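Local coordinates for putative ABC transporter subunit, substrate-binding component (Rhodopseudomonas palustris, PDB 4EVQ), which binds 4-hydroxybenzoate in the cleft between its two lobes and probably delivers such lignin-derived aromatic acids to an ABC importer, at residues 331-334 with 340-343; 127-132 with 297-302. One frame throughout, in Å; residues are numbered along the deposited sequence.

Contact 1 of 2, residues 331-334 with 340-343; sequences GPFK and NPVQ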
loop_
_atom_site.group_PDB
_atom_site.type_symbol
_atom_site.label_atom_id
_atom_site.label_comp_id
_atom_site.label_asym_id
_atom_site.label_seq_id
_atom_site.Cartn_x
_atom_site.Cartn_y
_atom_site.Cartn_z
ATOM N N GLY A 331 -10.571 -6.213 8.192
ATOM C CA GLY A 331 -12.005 -6.518 8.072
ATOM C C GLY A 331 -12.164 -7.666 7.082
ATOM O O GLY A 331 -11.169 -8.317 6.759
ATOM N N PRO A 332 -13.399 -7.940 6.584
ATOM C CA PRO A 332 -13.511 -8.968 5.547
ATOM C C PRO A 332 -12.749 -8.569 4.285
ATOM O O PRO A 332 -12.853 -7.447 3.823
ATOM C CB PRO A 332 -15.024 -9.030 5.266
ATOM C CG PRO A 332 -15.685 -8.482 6.491
ATOM C CD PRO A 332 -14.729 -7.439 7.003
ATOM N N PHE A 333 -11.965 -9.492 3.764
ATOM C CA PHE A 333 -11.197 -9.206 2.591
ATOM C C PHE A 333 -11.922 -9.829 1.423
ATOM O O PHE A 333 -12.309 -10.978 1.476
ATOM C CB PHE A 333 -9.799 -9.784 2.724
ATOM C CG PHE A 333 -8.891 -9.442 1.562
ATOM C CD1 PHE A 333 -8.878 -10.273 0.461
ATOM C CD2 PHE A 333 -8.061 -8.328 1.570
ATOM C CE1 PHE A 333 -8.082 -10.010 -0.624
ATOM C CE2 PHE A 333 -7.263 -8.038 0.476
ATOM C CZ PHE A 333 -7.247 -8.901 -0.621
ATOM N N LYS A 334 -12.046 -9.069 0.338
ATOM C CA LYS A 334 -12.567 -9.600 -0.937
ATOM C C LYS A 334 -12.064 -8.777 -2.114
ATOM O O LYS A 334 -11.636 -7.622 -1.980
ATOM C CB LYS A 334 -14.087 -9.689 -0.936
ATOM C CG LYS A 334 -14.774 -8.361 -1.041
ATOM C CD LYS A 334 -16.289 -8.456 -0.770
ATOM C CE LYS A 334 -16.832 -7.074 -0.541
ATOM N NZ LYS A 334 -18.303 -7.163 -0.262
ATOM N N ASN A 340 -8.681 -6.194 -7.395
ATOM C CA ASN A 340 -8.242 -5.187 -6.414
ATOM C C ASN A 340 -9.073 -5.367 -5.155
ATOM O O ASN A 340 -10.261 -5.741 -5.231
ATOM C CB ASN A 340 -8.476 -3.796 -6.990
ATOM C CG ASN A 340 -7.632 -2.750 -6.331
ATOM O OD1 ASN A 340 -6.420 -2.891 -6.264
ATOM N ND2 ASN A 340 -8.263 -1.711 -5.844
ATOM N N PRO A 341 -8.556 -5.056 -3.949
ATOM C CA PRO A 341 -9.397 -5.196 -2.771
ATOM C C PRO A 341 -10.621 -4.287 -2.774
ATOM O O PRO A 341 -10.561 -3.164 -3.255
ATOM C CB PRO A 341 -8.473 -4.817 -1.598
ATOM C CG PRO A 341 -7.083 -5.088 -2.160
ATOM C CD PRO A 341 -7.167 -4.675 -3.571
ATOM N N VAL A 342 -11.727 -4.802 -2.242
ATOM C CA VAL A 342 -12.924 -4.009 -1.960
ATOM C C VAL A 342 -12.985 -3.911 -0.468
ATOM O O VAL A 342 -13.135 -4.935 0.220
ATOM C CB VAL A 342 -14.154 -4.712 -2.559
ATOM C CG1 VAL A 342 -15.423 -3.935 -2.229
ATOM C CG2 VAL A 342 -13.941 -4.824 -4.043
ATOM N N GLN A 343 -12.818 -2.691 0.064
ATOM C CA GLN A 343 -12.577 -2.542 1.473
ATOM C C GLN A 343 -12.954 -1.139 1.947
ATOM O O GLN A 343 -12.975 -0.206 1.159
ATOM C CB GLN A 343 -11.092 -2.817 1.753
ATOM C CG GLN A 343 -10.194 -1.714 1.172
ATOM C CD GLN A 343 -8.722 -2.094 1.149
ATOM O OE1 GLN A 343 -8.274 -2.859 1.979
ATOM N NE2 GLN A 343 -8.015 -1.577 0.189
HETATM O O HOH W 1 -14.529 -5.924 2.321
HETATM O O HOH W 2 -10.967 -6.451 0.844
#

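Contact 2 of 2, residues 127-132 with 297-302; sequences NVFRTS and GQLLDA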
loop_
_atom_site.group_PDB
_atom_site.type_symbol
_atom_site.label_atom_id
_atom_site.label_comp_id
_atom_site.label_asym_id
_atom_site.label_seq_id
_atom_site.Cartn_x
_atom_site.Cartn_y
_atom_site.Cartn_z
ATOM N N ASN A 127 -3.898 -13.870 -13.582
ATOM C CA ASN A 127 -2.888 -14.254 -12.611
ATOM C C ASN A 127 -2.350 -13.136 -11.730
ATOM O O ASN A 127 -1.408 -13.355 -11.013
ATOM C CB ASN A 127 -1.701 -14.878 -13.323
ATOM C CG ASN A 127 -0.986 -13.924 -14.253
ATOM O OD1 ASN A 127 -1.593 -13.228 -15.056
ATOM N ND2 ASN A 127 0.342 -13.916 -14.171
ATOM N N VAL A 128 -2.908 -11.936 -11.841
ATOM C CA VAL A 128 -2.398 -10.766 -11.112
ATOM C C VAL A 128 -3.424 -10.319 -10.118
ATOM O O VAL A 128 -4.571 -10.050 -10.447
ATOM C CB VAL A 128 -2.051 -9.658 -12.114
ATOM C CG1 VAL A 128 -1.664 -8.336 -11.379
ATOM C CG2 VAL A 128 -0.916 -10.067 -13.027
ATOM N N PHE A 129 -2.991 -10.230 -8.856
ATOM C CA PHE A 129 -3.820 -9.887 -7.717
ATOM C C PHE A 129 -3.170 -8.783 -6.917
ATOM O O PHE A 129 -1.950 -8.698 -6.917
ATOM C CB PHE A 129 -3.996 -11.129 -6.832
ATOM C CG PHE A 129 -4.632 -12.262 -7.567
ATOM C CD1 PHE A 129 -5.978 -12.362 -7.612
ATOM C CD2 PHE A 129 -3.874 -13.167 -8.246
ATOM C CE1 PHE A 129 -6.585 -13.376 -8.344
ATOM C CE2 PHE A 129 -4.518 -14.197 -8.982
ATOM C CZ PHE A 129 -5.842 -14.273 -9.002
ATOM N N ARG A 130 -3.954 -8.021 -6.199
ATOM C CA ARG A 130 -3.406 -6.967 -5.326
ATOM C C ARG A 130 -4.050 -7.107 -3.965
ATOM O O ARG A 130 -5.268 -7.224 -3.851
ATOM C CB ARG A 130 -3.638 -5.597 -5.949
ATOM C CG ARG A 130 -3.142 -4.428 -5.129
ATOM C CD ARG A 130 -2.599 -3.286 -5.952
ATOM N NE ARG A 130 -3.584 -2.710 -6.862
ATOM C CZ ARG A 130 -3.273 -1.818 -7.799
ATOM N NH1 ARG A 130 -2.011 -1.417 -7.919
ATOM N NH2 ARG A 130 -4.209 -1.310 -8.605
ATOM N N THR A 131 -3.229 -7.012 -2.901
ATOM C CA THR A 131 -3.730 -7.048 -1.550
ATOM C C THR A 131 -3.710 -5.671 -0.838
ATOM O O THR A 131 -4.056 -5.601 0.344
ATOM C CB THR A 131 -3.035 -8.052 -0.674
ATOM O OG1 THR A 131 -1.641 -7.714 -0.562
ATOM C CG2 THR A 131 -3.188 -9.485 -1.190
ATOM N N SER A 132 -3.352 -4.644 -1.581
ATOM C CA SER A 132 -3.180 -3.323 -0.995
ATOM C C SER A 132 -4.338 -2.378 -1.320
ATOM O O SER A 132 -5.291 -2.388 -0.581
ATOM C CB SER A 132 -1.817 -2.807 -1.388
ATOM O OG SER A 132 -1.686 -2.692 -2.786
ATOM N N GLY A 297 -0.126 -13.491 2.223
ATOM C CA GLY A 297 0.004 -14.861 2.731
ATOM C C GLY A 297 -1.336 -15.538 2.797
ATOM O O GLY A 297 -1.450 -16.683 2.323
ATOM N N GLN A 298 -2.369 -14.894 3.316
ATOM C CA GLN A 298 -3.687 -15.534 3.333
ATOM C C GLN A 298 -4.232 -15.820 1.939
ATOM O O GLN A 298 -4.887 -16.874 1.697
ATOM C CB GLN A 298 -4.686 -14.666 4.085
ATOM C CG GLN A 298 -4.308 -14.326 5.510
ATOM C CD GLN A 298 -5.548 -14.055 6.342
ATOM O OE1 GLN A 298 -6.237 -14.986 6.789
ATOM N NE2 GLN A 298 -5.833 -12.795 6.581
ATOM N N LEU A 299 -4.031 -14.915 1.000
ATOM C CA LEU A 299 -4.531 -15.103 -0.343
ATOM C C LEU A 299 -3.799 -16.268 -1.012
ATOM O O LEU A 299 -4.428 -17.130 -1.666
ATOM C CB LEU A 299 -4.333 -13.811 -1.131
ATOM C CG LEU A 299 -4.925 -13.805 -2.532
ATOM C CD1 LEU A 299 -6.452 -14.005 -2.504
ATOM C CD2 LEU A 299 -4.548 -12.539 -3.295
ATOM N N LEU A 300 -2.475 -16.320 -0.888
ATOM C CA LEU A 300 -1.725 -17.431 -1.428
ATOM C C LEU A 300 -2.144 -18.708 -0.781
ATOM O O LEU A 300 -2.278 -19.733 -1.493
ATOM C CB LEU A 300 -0.225 -17.177 -1.242
ATOM C CG LEU A 300 0.684 -18.261 -1.854
ATOM C CD1 LEU A 300 0.378 -18.468 -3.329
ATOM C CD2 LEU A 300 2.144 -17.895 -1.664
ATOM N N ASP A 301 -2.353 -18.749 0.521
ATOM C CA ASP A 301 -2.799 -19.964 1.190
ATOM C C ASP A 301 -4.101 -20.454 0.583
ATOM O O ASP A 301 -4.266 -21.667 0.373
ATOM C CB ASP A 301 -2.989 -19.645 2.696
ATOM C CG ASP A 301 -2.901 -20.872 3.611
ATOM O OD1 ASP A 301 -2.473 -21.937 3.197
ATOM O OD2 ASP A 301 -3.204 -20.690 4.808
ATOM N N ALA A 302 -5.030 -19.562 0.294
ATOM C CA ALA A 302 -6.304 -19.938 -0.289
ATOM C C ALA A 302 -6.079 -20.606 -1.639
ATOM O O ALA A 302 -6.730 -21.639 -1.976
ATOM C CB ALA A 302 -7.203 -18.735 -0.430
#

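Contact 1 of 2, residues 331-334 with 340-343
Lys334 and Val342 meet across the contact, and their backbones supply its one direct hydrogen bond: Val342 N donates to Lys334 O at 2.8 Å, nearly straight at 168°, with the donor tilted 24° from the carbonyl plane. The same oxygen takes a CA-H...O contact from Pro341 CA, 3.4 Å away. On the other side of this residue pair the backbones stand further apart and water bridges them. One molecule donates to both Pro332 O and Val342 O, while a second accepts from Lys334 N at 2.9 Å and donates to Val342 O, which thus accepts two hydrogen bonds from water. The pairing joins the short strand 331-334, second strand of a two-stranded antiparallel hairpin with 325-328, to the loop that leads into strand 345-351. Apolar contacts lie to both sides of the backbone bond. The Lys334 chain, extended beyond CG, runs obliquely past the valine and brings CE to 3.8 Å from Val342 CG1. Phe333, its CG anti to the backbone N (chi1 -176°), swings its ring toward the proline, where CE2 lies 4.0 Å from Pro341 CG. Phe326 of the hairpin's other strand meets this ring with nearly parallel planes.

Contact 2 of 2, residues 127-132 with 297-302
Leu299 reaches from helix 288-306 to Phe129 and Thr131, and a single methyl, CD2, makes both close approaches. It lies 3.8 Å from Phe129 CB and 4.0 Å from Thr131 CG2. With CG anti to the backbone N (chi1 -175°), the leucine extends from the helix toward the strand, which bridges a backbone separation of 8.2 Å between Leu299 CA and Thr131 CA. Phe129, in the strand, and Thr131, just past its end, are two residues apart, and both CB atoms point toward the helix. Phe129 offers chiefly its CB, its ring standing obliquely to the methyl; Thr131 offers its methyl CG2, while its OG1 lies between the backbone N and the carbonyl carbon (chi1 62°). The contact is wholly apolar, small at 118 Å² and buried on both sides. The Thr131 hydroxyl finds its main partner in Gln292 of the same helix. Strand 128-130 is an outermost strand of the six-stranded sheet and pairs with strand 109-111; helix 288-306 packs against this border, Leu300 touching Ile110, while helix 314-322 meets the Phe129 side chain through Asn318, Met321 and Ala322.

How the contacts relate
The two contacts lie about 11 Å apart, centre to centre, on the same side of the chain's centre. They come in series: strand 128-130 and helix 288-306 close contact 2 before the 331-334 hairpin strand and its following loop form contact 1. Residues 340-343 join them directly. Asn340 OD1 lies 2.9 Å from Arg130 NE and Gln343 NE2 2.9 Å from Ser132 O, both probable hydrogen bonds, while Pro341 packs on the backbone oxygens of Arg130 and Ser132. Late segments, within 288-343, thus pack around border strand 128-130 and join the early six-stranded sheet in one lobe of the periplasmic binding protein fold; the Asn340 and Thr131 side chains lie about 11 and 12 Å from bound 4-hydroxybenzoate.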